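Local structure of carbonic anhydrase (Sordaria macrospora, 4O1K) at residues 52-57 / 89-94; 79-84 / 135-140; 105-110 / 171-176; 181-184 / 189-192. The protein catalyses the reversible hydration of carbon dioxide to bicarbonate, as a tetrameric, zinc-dependent carbonic anhydrase of the beta class. All coordinates share one frame; numbering follows the deposited sequence.

Contact 1 (52-57 / 89-94). With ZN (zinc ion), chain B.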
loop_
_atom_site.group_PDB
_atom_site.type_symbol
_atom_site.label_atom_id
_atom_site.label_comp_id
_atom_site.label_asym_id
_atom_site.label_seq_id
_atom_site.Cartn_x
_atom_site.Cartn_y
_atom_site.Cartn_z
ATOM N N LEU A 52 -4.437 -17.293 13.453
ATOM C CA LEU A 52 -4.161 -15.924 13.028
ATOM C C LEU A 52 -5.303 -15.048 13.563
ATOM O O LEU A 52 -6.470 -15.322 13.319
ATOM C CB LEU A 52 -4.125 -15.815 11.498
ATOM C CG LEU A 52 -4.132 -14.388 10.939
ATOM C CD1 LEU A 52 -2.924 -13.574 11.429
ATOM C CD2 LEU A 52 -4.182 -14.375 9.410
ATOM N N TRP A 53 -4.965 -14.022 14.327
ATOM C CA TRP A 53 -5.964 -13.149 14.932
ATOM C C TRP A 53 -5.804 -11.789 14.298
ATOM O O TRP A 53 -4.725 -11.193 14.369
ATOM C CB TRP A 53 -5.672 -13.025 16.422
ATOM C CG TRP A 53 -6.653 -12.210 17.185
ATOM C CD1 TRP A 53 -6.698 -10.846 17.310
ATOM C CD2 TRP A 53 -7.722 -12.728 17.982
ATOM N NE1 TRP A 53 -7.771 -10.490 18.135
ATOM C CE2 TRP A 53 -8.409 -11.632 18.544
ATOM C CE3 TRP A 53 -8.172 -14.024 18.264
ATOM C CZ2 TRP A 53 -9.521 -11.800 19.386
ATOM C CZ3 TRP A 53 -9.274 -14.181 19.084
ATOM C CH2 TRP A 53 -9.928 -13.083 19.638
ATOM N N ILE A 54 -6.870 -11.282 13.701
ATOM C CA ILE A 54 -6.863 -9.932 13.126
ATOM C C ILE A 54 -7.795 -9.080 13.971
ATOM O O ILE A 54 -9.018 -9.265 13.949
ATOM C CB ILE A 54 -7.356 -9.937 11.660
ATOM C CG1 ILE A 54 -6.467 -10.880 10.840
ATOM C CG2 ILE A 54 -7.295 -8.511 11.068
ATOM C CD1 ILE A 54 -6.938 -11.087 9.380
ATOM N N GLY A 55 -7.222 -8.174 14.753
ATOM C CA GLY A 55 -8.033 -7.399 15.687
ATOM C C GLY A 55 -7.793 -5.912 15.555
ATOM O O GLY A 55 -7.046 -5.469 14.681
ATOM N N CYS A 56 -8.421 -5.121 16.419
ATOM C CA CYS A 56 -8.307 -3.656 16.278
ATOM C C CYS A 56 -7.265 -3.036 17.209
ATOM O O CYS A 56 -7.095 -3.472 18.365
ATOM C CB CYS A 56 -9.663 -3.001 16.470
ATOM S SG CYS A 56 -9.579 -1.183 16.300
ATOM N N SER A 57 -6.572 -2.012 16.716
ATOM C CA SER A 57 -5.543 -1.342 17.491
ATOM C C SER A 57 -6.104 -0.652 18.741
ATOM O O SER A 57 -5.356 -0.400 19.684
ATOM C CB SER A 57 -4.819 -0.324 16.631
ATOM O OG SER A 57 -4.066 -0.991 15.627
ATOM N N LEU A 89 -0.524 -4.534 1.741
ATOM C CA LEU A 89 0.483 -5.617 1.778
ATOM C C LEU A 89 0.776 -6.076 3.187
ATOM O O LEU A 89 1.180 -7.212 3.409
ATOM C CB LEU A 89 1.789 -5.114 1.193
ATOM C CG LEU A 89 2.836 -6.195 0.961
ATOM C CD1 LEU A 89 2.220 -7.249 0.028
ATOM C CD2 LEU A 89 4.145 -5.599 0.388
ATOM N N ASN A 90 0.599 -5.176 4.142
ATOM C CA ASN A 90 0.848 -5.498 5.541
ATOM C C ASN A 90 -0.013 -6.742 5.904
ATOM O O ASN A 90 0.524 -7.869 6.153
ATOM C CB ASN A 90 0.513 -4.240 6.347
ATOM C CG ASN A 90 0.902 -4.346 7.792
ATOM O OD1 ASN A 90 0.924 -5.445 8.354
ATOM N ND2 ASN A 90 1.206 -3.206 8.414
ATOM N N VAL A 91 -1.334 -6.570 5.852
ATOM C CA VAL A 91 -2.250 -7.660 6.214
ATOM C C VAL A 91 -2.243 -8.802 5.210
ATOM O O VAL A 91 -2.354 -9.979 5.599
ATOM C CB VAL A 91 -3.712 -7.163 6.475
ATOM C CG1 VAL A 91 -4.463 -6.928 5.173
ATOM C CG2 VAL A 91 -4.503 -8.171 7.287
ATOM N N MET A 92 -2.130 -8.477 3.923
ATOM C CA MET A 92 -2.155 -9.546 2.926
ATOM C C MET A 92 -0.973 -10.486 3.103
ATOM O O MET A 92 -1.101 -11.723 3.030
ATOM C CB MET A 92 -2.167 -8.974 1.517
ATOM C CG MET A 92 -3.463 -8.304 1.169
ATOM S SD MET A 92 -4.742 -9.590 1.041
ATOM C CE MET A 92 -5.716 -9.149 2.452
ATOM N N SER A 93 0.177 -9.905 3.394
ATOM C CA SER A 93 1.367 -10.715 3.571
ATOM C C SER A 93 1.258 -11.476 4.888
ATOM O O SER A 93 1.702 -12.638 4.989
ATOM C CB SER A 93 2.637 -9.855 3.495
ATOM O OG SER A 93 2.671 -8.941 4.557
ATOM N N VAL A 94 0.639 -10.877 5.901
ATOM C CA VAL A 94 0.456 -11.714 7.085
ATOM C C VAL A 94 -0.552 -12.902 6.939
ATOM O O VAL A 94 -0.337 -13.983 7.516
ATOM C CB VAL A 94 0.246 -10.900 8.336
ATOM C CG1 VAL A 94 -1.134 -10.374 8.417
ATOM C CG2 VAL A 94 0.473 -11.773 9.487
HETATM ZN ZN ZN B . -11.488 -0.447 17.360
#

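Contact 2 (79-84 / 135-140)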
loop_
_atom_site.group_PDB
_atom_site.type_symbol
_atom_site.label_atom_id
_atom_site.label_comp_id
_atom_site.label_asym_id
_atom_site.label_seq_id
_atom_site.Cartn_x
_atom_site.Cartn_y
_atom_site.Cartn_z
ATOM N N ASN A 79 -4.904 -3.581 13.593
ATOM C CA ASN A 79 -4.886 -2.319 12.824
ATOM C C ASN A 79 -6.137 -1.532 13.142
ATOM O O ASN A 79 -6.970 -2.024 13.873
ATOM C CB ASN A 79 -4.746 -2.568 11.313
ATOM C CG ASN A 79 -5.920 -3.296 10.711
ATOM O OD1 ASN A 79 -7.076 -2.987 10.973
ATOM N ND2 ASN A 79 -5.619 -4.255 9.826
ATOM N N ILE A 80 -6.271 -0.312 12.638
ATOM C CA ILE A 80 -7.451 0.481 13.001
ATOM C C ILE A 80 -8.704 -0.138 12.365
ATOM O O ILE A 80 -8.835 -0.216 11.134
ATOM C CB ILE A 80 -7.300 1.953 12.582
ATOM C CG1 ILE A 80 -6.261 2.655 13.462
ATOM C CG2 ILE A 80 -8.640 2.677 12.722
ATOM C CD1 ILE A 80 -5.743 3.971 12.833
ATOM N N ALA A 81 -9.614 -0.591 13.233
ATOM C CA ALA A 81 -10.891 -1.203 12.870
ATOM C C ALA A 81 -10.791 -2.571 12.221
ATOM O O ALA A 81 -11.712 -3.012 11.545
ATOM C CB ALA A 81 -11.797 -0.223 12.059
ATOM N N ASN A 82 -9.682 -3.265 12.475
ATOM C CA ASN A 82 -9.549 -4.670 12.097
ATOM C C ASN A 82 -9.906 -4.928 10.636
ATOM O O ASN A 82 -10.713 -5.827 10.333
ATOM C CB ASN A 82 -10.318 -5.615 13.064
ATOM C CG ASN A 82 -11.766 -5.172 13.349
ATOM O OD1 ASN A 82 -12.034 -4.451 14.319
ATOM N ND2 ASN A 82 -12.705 -5.622 12.512
ATOM N N LEU A 83 -9.323 -4.113 9.750
ATOM C CA LEU A 83 -9.595 -4.198 8.317
ATOM C C LEU A 83 -8.708 -5.188 7.565
ATOM O O LEU A 83 -7.513 -5.355 7.870
ATOM C CB LEU A 83 -9.423 -2.816 7.662
ATOM C CG LEU A 83 -10.312 -1.709 8.186
ATOM C CD1 LEU A 83 -10.025 -0.379 7.459
ATOM C CD2 LEU A 83 -11.757 -2.078 7.960
ATOM N N VAL A 84 -9.295 -5.831 6.545
ATOM C CA VAL A 84 -8.524 -6.680 5.637
ATOM C C VAL A 84 -8.704 -6.071 4.240
ATOM O O VAL A 84 -9.714 -6.340 3.569
ATOM C CB VAL A 84 -9.044 -8.136 5.684
ATOM C CG1 VAL A 84 -8.305 -8.990 4.704
ATOM C CG2 VAL A 84 -8.832 -8.728 7.100
ATOM N N ARG A 135 -12.104 5.156 4.846
ATOM C CA ARG A 135 -13.011 5.020 3.713
ATOM C C ARG A 135 -13.505 3.590 3.593
ATOM O O ARG A 135 -14.661 3.352 3.226
ATOM C CB ARG A 135 -12.304 5.473 2.417
ATOM C CG ARG A 135 -13.197 5.516 1.142
ATOM C CD ARG A 135 -12.407 6.224 0.048
ATOM N NE ARG A 135 -11.967 7.541 0.549
ATOM C CZ ARG A 135 -10.786 8.112 0.330
ATOM N NH1 ARG A 135 -9.866 7.539 -0.434
ATOM N NH2 ARG A 135 -10.514 9.295 0.873
ATOM N N ASN A 136 -12.656 2.622 3.934
ATOM C CA ASN A 136 -13.074 1.212 3.816
ATOM C C ASN A 136 -14.286 0.897 4.646
ATOM O O ASN A 136 -15.111 0.037 4.296
ATOM C CB ASN A 136 -11.932 0.319 4.272
ATOM C CG ASN A 136 -10.774 0.377 3.325
ATOM O OD1 ASN A 136 -9.725 0.956 3.625
ATOM N ND2 ASN A 136 -10.947 -0.232 2.175
ATOM N N ILE A 137 -14.388 1.588 5.773
ATOM C CA ILE A 137 -15.471 1.339 6.687
ATOM C C ILE A 137 -16.726 1.993 6.122
ATOM O O ILE A 137 -17.837 1.436 6.195
ATOM C CB ILE A 137 -15.156 1.919 8.056
ATOM C CG1 ILE A 137 -13.973 1.168 8.689
ATOM C CG2 ILE A 137 -16.395 1.840 8.942
ATOM C CD1 ILE A 137 -13.298 1.950 9.754
ATOM N N ARG A 138 -16.552 3.173 5.539
ATOM C CA ARG A 138 -17.674 3.817 4.907
ATOM C C ARG A 138 -18.166 2.948 3.753
ATOM O O ARG A 138 -19.361 2.877 3.518
ATOM C CB ARG A 138 -17.309 5.225 4.469
ATOM C CG ARG A 138 -17.043 6.157 5.643
ATOM C CD ARG A 138 -16.943 7.635 5.186
ATOM N NE ARG A 138 -15.658 7.913 4.558
ATOM C CZ ARG A 138 -14.568 8.294 5.226
ATOM N NH1 ARG A 138 -14.616 8.442 6.547
ATOM N NH2 ARG A 138 -13.432 8.538 4.588
ATOM N N ASP A 139 -17.256 2.231 3.085
ATOM C CA ASP A 139 -17.644 1.318 2.021
ATOM C C ASP A 139 -18.501 0.188 2.582
ATOM O O ASP A 139 -19.511 -0.208 1.979
ATOM C CB ASP A 139 -16.418 0.735 1.311
ATOM C CG ASP A 139 -15.777 1.716 0.331
ATOM O OD1 ASP A 139 -16.372 2.779 0.064
ATOM O OD2 ASP A 139 -14.679 1.402 -0.182
ATOM N N VAL A 140 -18.122 -0.338 3.749
ATOM C CA VAL A 140 -18.973 -1.342 4.401
ATOM C C VAL A 140 -20.388 -0.804 4.635
ATOM O O VAL A 140 -21.392 -1.468 4.286
ATOM C CB VAL A 140 -18.363 -1.844 5.719
ATOM C CG1 VAL A 140 -19.371 -2.709 6.460
ATOM C CG2 VAL A 140 -17.080 -2.629 5.442
#

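Contact 3 (105-110 / 171-176)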
loop_
_atom_site.group_PDB
_atom_site.type_symbol
_atom_site.label_atom_id
_atom_site.label_comp_id
_atom_site.label_asym_id
_atom_site.label_seq_id
_atom_site.Cartn_x
_atom_site.Cartn_y
_atom_site.Cartn_z
ATOM N N LYS A 105 -4.666 -23.027 11.830
ATOM C CA LYS A 105 -5.907 -23.781 11.656
ATOM C C LYS A 105 -7.144 -22.890 11.672
ATOM O O LYS A 105 -8.224 -23.290 11.190
ATOM C CB LYS A 105 -6.047 -24.835 12.762
ATOM C CG LYS A 105 -5.508 -26.214 12.404
ATOM C CD LYS A 105 -4.015 -26.303 12.442
ATOM C CE LYS A 105 -3.608 -27.750 12.738
ATOM N NZ LYS A 105 -4.247 -28.682 11.760
ATOM N N HIS A 106 -6.985 -21.686 12.227
ATOM C CA HIS A 106 -8.088 -20.758 12.391
ATOM C C HIS A 106 -7.650 -19.346 12.011
ATOM O O HIS A 106 -6.525 -18.936 12.295
ATOM C CB HIS A 106 -8.538 -20.736 13.858
ATOM C CG HIS A 106 -8.956 -22.071 14.384
ATOM N ND1 HIS A 106 -10.222 -22.581 14.188
ATOM C CD2 HIS A 106 -8.280 -22.996 15.113
ATOM C CE1 HIS A 106 -10.306 -23.770 14.772
ATOM N NE2 HIS A 106 -9.142 -24.046 15.336
ATOM N N ILE A 107 -8.545 -18.591 11.381
ATOM C CA ILE A 107 -8.307 -17.154 11.221
ATOM C C ILE A 107 -9.522 -16.472 11.837
ATOM O O ILE A 107 -10.637 -16.802 11.498
ATOM C CB ILE A 107 -8.195 -16.751 9.756
ATOM C CG1 ILE A 107 -7.013 -17.457 9.086
ATOM C CG2 ILE A 107 -7.947 -15.218 9.645
ATOM C CD1 ILE A 107 -6.826 -17.099 7.588
ATOM N N VAL A 108 -9.310 -15.561 12.782
ATOM C CA VAL A 108 -10.421 -14.887 13.456
ATOM C C VAL A 108 -10.285 -13.418 13.100
ATOM O O VAL A 108 -9.188 -12.885 13.211
ATOM C CB VAL A 108 -10.214 -14.954 14.974
ATOM C CG1 VAL A 108 -11.215 -14.036 15.688
ATOM C CG2 VAL A 108 -10.309 -16.425 15.472
ATOM N N VAL A 109 -11.378 -12.783 12.687
ATOM C CA VAL A 109 -11.431 -11.320 12.639
ATOM C C VAL A 109 -12.269 -10.948 13.837
ATOM O O VAL A 109 -13.420 -11.378 13.945
ATOM C CB VAL A 109 -12.129 -10.815 11.371
ATOM C CG1 VAL A 109 -12.328 -9.297 11.437
ATOM C CG2 VAL A 109 -11.285 -11.159 10.158
ATOM N N CYS A 110 -11.690 -10.167 14.749
ATOM C CA CYS A 110 -12.415 -9.792 15.957
ATOM C C CYS A 110 -12.634 -8.300 15.978
ATOM O O CYS A 110 -11.661 -7.526 16.029
ATOM C CB CYS A 110 -11.625 -10.198 17.196
ATOM S SG CYS A 110 -12.618 -10.053 18.728
ATOM N N ARG A 171 -15.242 -11.899 4.729
ATOM C CA ARG A 171 -15.370 -12.122 3.288
ATOM C C ARG A 171 -14.050 -11.805 2.588
ATOM O O ARG A 171 -13.612 -12.569 1.729
ATOM C CB ARG A 171 -16.508 -11.280 2.686
ATOM C CG ARG A 171 -17.919 -11.726 3.103
ATOM C CD ARG A 171 -18.984 -10.995 2.259
ATOM N NE ARG A 171 -18.853 -11.300 0.832
ATOM C CZ ARG A 171 -18.403 -10.445 -0.087
ATOM N NH1 ARG A 171 -18.054 -9.208 0.256
ATOM N NH2 ARG A 171 -18.317 -10.814 -1.362
ATOM N N ASN A 172 -13.416 -10.675 2.922
ATOM C CA ASN A 172 -12.123 -10.337 2.291
ATOM C C ASN A 172 -11.008 -11.327 2.577
ATOM O O ASN A 172 -10.116 -11.509 1.736
ATOM C CB ASN A 172 -11.657 -8.935 2.691
ATOM C CG ASN A 172 -12.631 -7.850 2.246
ATOM O OD1 ASN A 172 -13.487 -8.079 1.398
ATOM N ND2 ASN A 172 -12.511 -6.673 2.843
ATOM N N VAL A 173 -11.027 -11.958 3.761
ATOM C CA VAL A 173 -10.047 -13.030 4.017
ATOM C C VAL A 173 -10.333 -14.210 3.087
ATOM O O VAL A 173 -9.399 -14.791 2.496
ATOM C CB VAL A 173 -10.085 -13.538 5.478
ATOM C CG1 VAL A 173 -9.159 -14.753 5.631
ATOM C CG2 VAL A 173 -9.622 -12.461 6.418
ATOM N N VAL A 174 -11.612 -14.525 2.903
ATOM C CA VAL A 174 -11.957 -15.677 2.032
ATOM C C VAL A 174 -11.558 -15.531 0.557
ATOM O O VAL A 174 -11.320 -16.536 -0.163
ATOM C CB VAL A 174 -13.439 -16.037 2.170
ATOM C CG1 VAL A 174 -13.850 -17.192 1.251
ATOM C CG2 VAL A 174 -13.715 -16.433 3.578
ATOM N N LYS A 175 -11.485 -14.291 0.096
ATOM C CA LYS A 175 -11.084 -14.022 -1.290
ATOM C C LYS A 175 -9.643 -14.380 -1.566
ATOM O O LYS A 175 -9.262 -14.585 -2.735
ATOM C CB LYS A 175 -11.277 -12.545 -1.616
ATOM C CG LYS A 175 -12.720 -12.044 -1.502
ATOM C CD LYS A 175 -12.760 -10.497 -1.710
ATOM C CE LYS A 175 -14.167 -9.953 -1.420
ATOM N NZ LYS A 175 -14.158 -8.449 -1.525
ATOM N N THR A 176 -8.820 -14.451 -0.512
ATOM C CA THR A 176 -7.392 -14.703 -0.727
ATOM C C THR A 176 -7.126 -16.066 -1.317
ATOM O O THR A 176 -7.785 -17.038 -0.961
ATOM C CB THR A 176 -6.523 -14.473 0.525
ATOM O OG1 THR A 176 -6.813 -15.458 1.535
ATOM C CG2 THR A 176 -6.784 -13.091 1.068
#

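Contact 4 (181-184 / 189-192)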
loop_
_atom_site.group_PDB
_atom_site.type_symbol
_atom_site.label_atom_id
_atom_site.label_comp_id
_atom_site.label_asym_id
_atom_site.label_seq_id
_atom_site.Cartn_x
_atom_site.Cartn_y
_atom_site.Cartn_z
ATOM N N GLN A 181 -6.940 -22.107 -1.527
ATOM C CA GLN A 181 -6.098 -23.260 -1.839
ATOM C C GLN A 181 -5.968 -24.180 -0.629
ATOM O O GLN A 181 -6.242 -25.388 -0.728
ATOM C CB GLN A 181 -4.720 -22.803 -2.321
ATOM C CG GLN A 181 -4.728 -22.173 -3.725
ATOM C CD GLN A 181 -3.504 -21.315 -3.988
ATOM O OE1 GLN A 181 -2.868 -20.814 -3.056
ATOM N NE2 GLN A 181 -3.170 -21.133 -5.259
ATOM N N SER A 182 -5.570 -23.612 0.510
ATOM C CA SER A 182 -5.432 -24.409 1.728
ATOM C C SER A 182 -6.741 -25.097 2.095
ATOM O O SER A 182 -6.751 -26.287 2.440
ATOM C CB SER A 182 -4.922 -23.551 2.899
ATOM O OG SER A 182 -4.546 -24.380 3.995
ATOM N N TYR A 183 -7.853 -24.373 2.011
ATOM C CA TYR A 183 -9.131 -24.958 2.393
ATOM C C TYR A 183 -9.535 -26.114 1.481
ATOM O O TYR A 183 -10.000 -27.164 1.958
ATOM C CB TYR A 183 -10.245 -23.915 2.460
ATOM C CG TYR A 183 -11.487 -24.494 3.090
ATOM C CD1 TYR A 183 -12.590 -24.851 2.318
ATOM C CD2 TYR A 183 -11.536 -24.736 4.456
ATOM C CE1 TYR A 183 -13.718 -25.402 2.899
ATOM C CE2 TYR A 183 -12.655 -25.291 5.042
ATOM C CZ TYR A 183 -13.739 -25.618 4.268
ATOM O OH TYR A 183 -14.850 -26.169 4.868
ATOM N N ALA A 184 -9.343 -25.925 0.181
ATOM C CA ALA A 184 -9.595 -26.982 -0.794
ATOM C C ALA A 184 -8.801 -28.242 -0.447
ATOM O O ALA A 184 -9.358 -29.340 -0.370
ATOM C CB ALA A 184 -9.239 -26.499 -2.192
ATOM N N PRO A 189 -7.460 -23.285 6.852
ATOM C CA PRO A 189 -8.074 -22.759 8.074
ATOM C C PRO A 189 -9.556 -22.494 7.916
ATOM O O PRO A 189 -10.061 -22.315 6.803
ATOM C CB PRO A 189 -7.347 -21.420 8.283
ATOM C CG PRO A 189 -6.966 -20.986 6.903
ATOM C CD PRO A 189 -6.587 -22.284 6.207
ATOM N N VAL A 190 -10.265 -22.479 9.036
ATOM C CA VAL A 190 -11.626 -21.992 8.993
ATOM C C VAL A 190 -11.622 -20.580 9.561
ATOM O O VAL A 190 -10.749 -20.197 10.359
ATOM C CB VAL A 190 -12.616 -22.906 9.734
ATOM C CG1 VAL A 190 -12.704 -24.278 9.032
ATOM C CG2 VAL A 190 -12.209 -23.073 11.183
ATOM N N ILE A 191 -12.605 -19.820 9.141
ATOM C CA ILE A 191 -12.653 -18.405 9.434
ATOM C C ILE A 191 -13.767 -18.077 10.410
ATOM O O ILE A 191 -14.891 -18.589 10.267
ATOM C CB ILE A 191 -12.878 -17.674 8.133
ATOM C CG1 ILE A 191 -11.532 -17.501 7.445
ATOM C CG2 ILE A 191 -13.523 -16.333 8.352
ATOM C CD1 ILE A 191 -11.661 -16.904 6.148
ATOM N N HIS A 192 -13.463 -17.224 11.387
ATOM C CA HIS A 192 -14.447 -16.833 12.391
ATOM C C HIS A 192 -14.563 -15.327 12.449
ATOM O O HIS A 192 -13.564 -14.621 12.267
ATOM C CB HIS A 192 -14.023 -17.298 13.772
ATOM C CG HIS A 192 -13.605 -18.727 13.837
ATOM N ND1 HIS A 192 -14.484 -19.749 14.134
ATOM C CD2 HIS A 192 -12.389 -19.304 13.698
ATOM C CE1 HIS A 192 -13.828 -20.897 14.144
ATOM N NE2 HIS A 192 -12.554 -20.654 13.892
#

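Contact 1 (52-57 / 89-94)
Leu52 and Ile54, two residues apart on strand 51-56, turn their side chains to helix 89-100 and meet Val94 and Val91 respectively. In each pair one methyl faces another: Leu52 CD1 lies 4.3 Å from Val94 CG2, and Ile54 CD1 lies at the same 4.3 Å from Val91 CG2. The reach of Ile54 follows from its extended outer torsion (chi2 174°), which carries CD1 off the strand toward the helix. No hydrogen bond joins the segments, and only 134 Å² is buried between them, so the touch is evenly loose. Its tighter surroundings come from other groups of the core: Leu52 also packs on Phe75 and Ile107, and Ile54 on Val84. Elsewhere on the helix the setting is polar and intermolecular, Asn90 ND2 bonding to Asp88 of the second subunit and Ser93 packing on Met130 of that subunit. The zinc ion is a separate matter: beyond Gly55, Cys56 SG binds it at 2.3 Å, in a site completed by Asp58, His112 and Cys115. Methyl packing without any polar bond implies that the helix backs the strand of a beta-class carbonic anhydrase without taking any direct part in holding the metal.

Contact 2 (79-84 / 135-140)
Ala81 and Leu83, from the loop after strand 74-79, press on Asn136 and Ile137 of helix 130-143. Ile137 can be followed outward. Its CB leaves the helix obliquely to the loop, but CG1 sits anti to the carbonyl carbon (chi1 -66°), which turns that branch toward the loop. CG1 then meets Leu83 CD2 at 4.0 Å, the two side chains crossing at about a right angle. At the tip, CD1 comes to 3.5 Å from Ala81 CB, a close approach for two methyl groups. The other methyl of Leu83, CD1, lies 3.8 Å from Asn136 CB, so the leucine fork touches two successive helix residues. The loop owes its shape to a type II beta turn from Asn79 to Asn82, with Ala81 in the turn's left-handed third position. The Asn79 amide then grips Leu83 twice. Leu83 N donates to Asn79 OD1 at 2.8 Å, on a lone pair in the carbonyl plane, while Asn79 ND2 donates to Leu83 O at 2.9 Å, nearly within its own amide plane. These two bonds should fix the rotation of the amide and hold Leu83 facing the helix. The side chain of Ala81 lies about 5 Å from the zinc ion. The chemistry implies a division of labour: polar bonds within the loop set its shape, the contact between residues 79-84 and 135-140 is apolar, and a polar tie to the same helix comes from Trp133 NE1, hydrogen-bonded to Ile80 O.

Contact 3 (105-110 / 171-176)
Ile107 holds CG1 anti to its carbonyl carbon (chi1 -62°) and extends CD1 straight on from there, while Val173 has CG1 anti to its backbone N (chi1 174°). The two side chains consequently reach toward each other tip to tip, with Ile107 CD1 3.8 Å from Val173 CG1. The second branch of the valine serves the next inward-facing strand residue: Val109 CG2 lies 4.3 Å from Val173 CG2, a looser touch. One helix residue thus spans two alternate positions of the strand, and the intervening Val108 points to the other side of the sheet, where it packs on Tyr51, Trp53 and Trp194. Strand 106-112 runs parallel to its sheet neighbour 190-197, and helix 154-174 belongs to the helical connection between them, a beta-alpha-beta crossover in the alpha/beta core of the beta-class fold. Val173 accordingly packs also on Ile191 of the second strand. Farther along the segment, Val173 O accepts two donors: Thr176 OG1 at 2.8 Å, nearly along the C=O axis (162°), and Thr176 N at 3.1 Å. Thr176 is the N-cap of helix 177-186, its hydroxyl oxygen making a weak bond to Leu179 N. On the flank turned from the sheet, Lys175 NZ donates to Asn172 OD1 at 3.0 Å from a position tilted out of the carbonyl plane. The same ammonium group pairs with Asp139 of the fourth subunit, and Asn172 ND2 bonds to Val84 O.

Contact 4 (181-184 / 189-192)
Ser182 OG has two polar partners, a hydrogen bond with Phe188 O and a weak one with Asn186 OD1, and it also rests against Pro189, 3.7 Å from that residue's CD. The serine torsion (chi1 -169°) sets OG anti to the backbone N, in place to meet both the connection that follows and the proline ring; Ser182 CB follows at 3.9 Å from Pro189 CD. A cis peptide bond precedes Pro189, in the short connection that leads from helix 177-186 into strand 190-197. Tyr183, the next helix residue, reaches both Pro189 and Val190. Its CD2 lies 3.7 Å from Pro189 O, and its CE2 lies 4.1 Å from Val190 CG1. Both groups approach the ring obliquely, and the tyrosine and valine side chains cross at a slant. Farther out, the phenol hydroxyl bonds to Glu211 OE2, while the ring meets Phe210 edge-to-face; these partners tie Tyr183 to the C-terminal part of the chain. The strand then enters the sheet, Val190 sharing backbone hydrogen bonds with Lys105 and Ile107. The chemistry implies that the Ser182 to Phe188 bond ties the helix to the connection that follows, while the packing of Tyr183 buries Pro189 O without a hydrogen-bonding partner in the model, probably at some energetic cost.

Overall arrangement
Contacts 1 and 3 lie in the core and both set a helix against the sheet through methyl groups, on the neighbouring strands 51-56 and 106-112, which share backbone hydrogen bonds such as Ile54 N to Val108 O. Contact 4 adds the next strand, 190-197, and is only partly buried, its centre about 16 Å from the centre of the chain; there a serine, a cis-proline and a tyrosine replace the purely aliphatic pairs. Contact 2 is buried too, beside the zinc ion and reaching the fourth subunit. No polar bond joins its two segments, but its loop bonds to strand 51-56 and to helices 130-143 and 154-174, and Val84 packs on Val173 of contact 3.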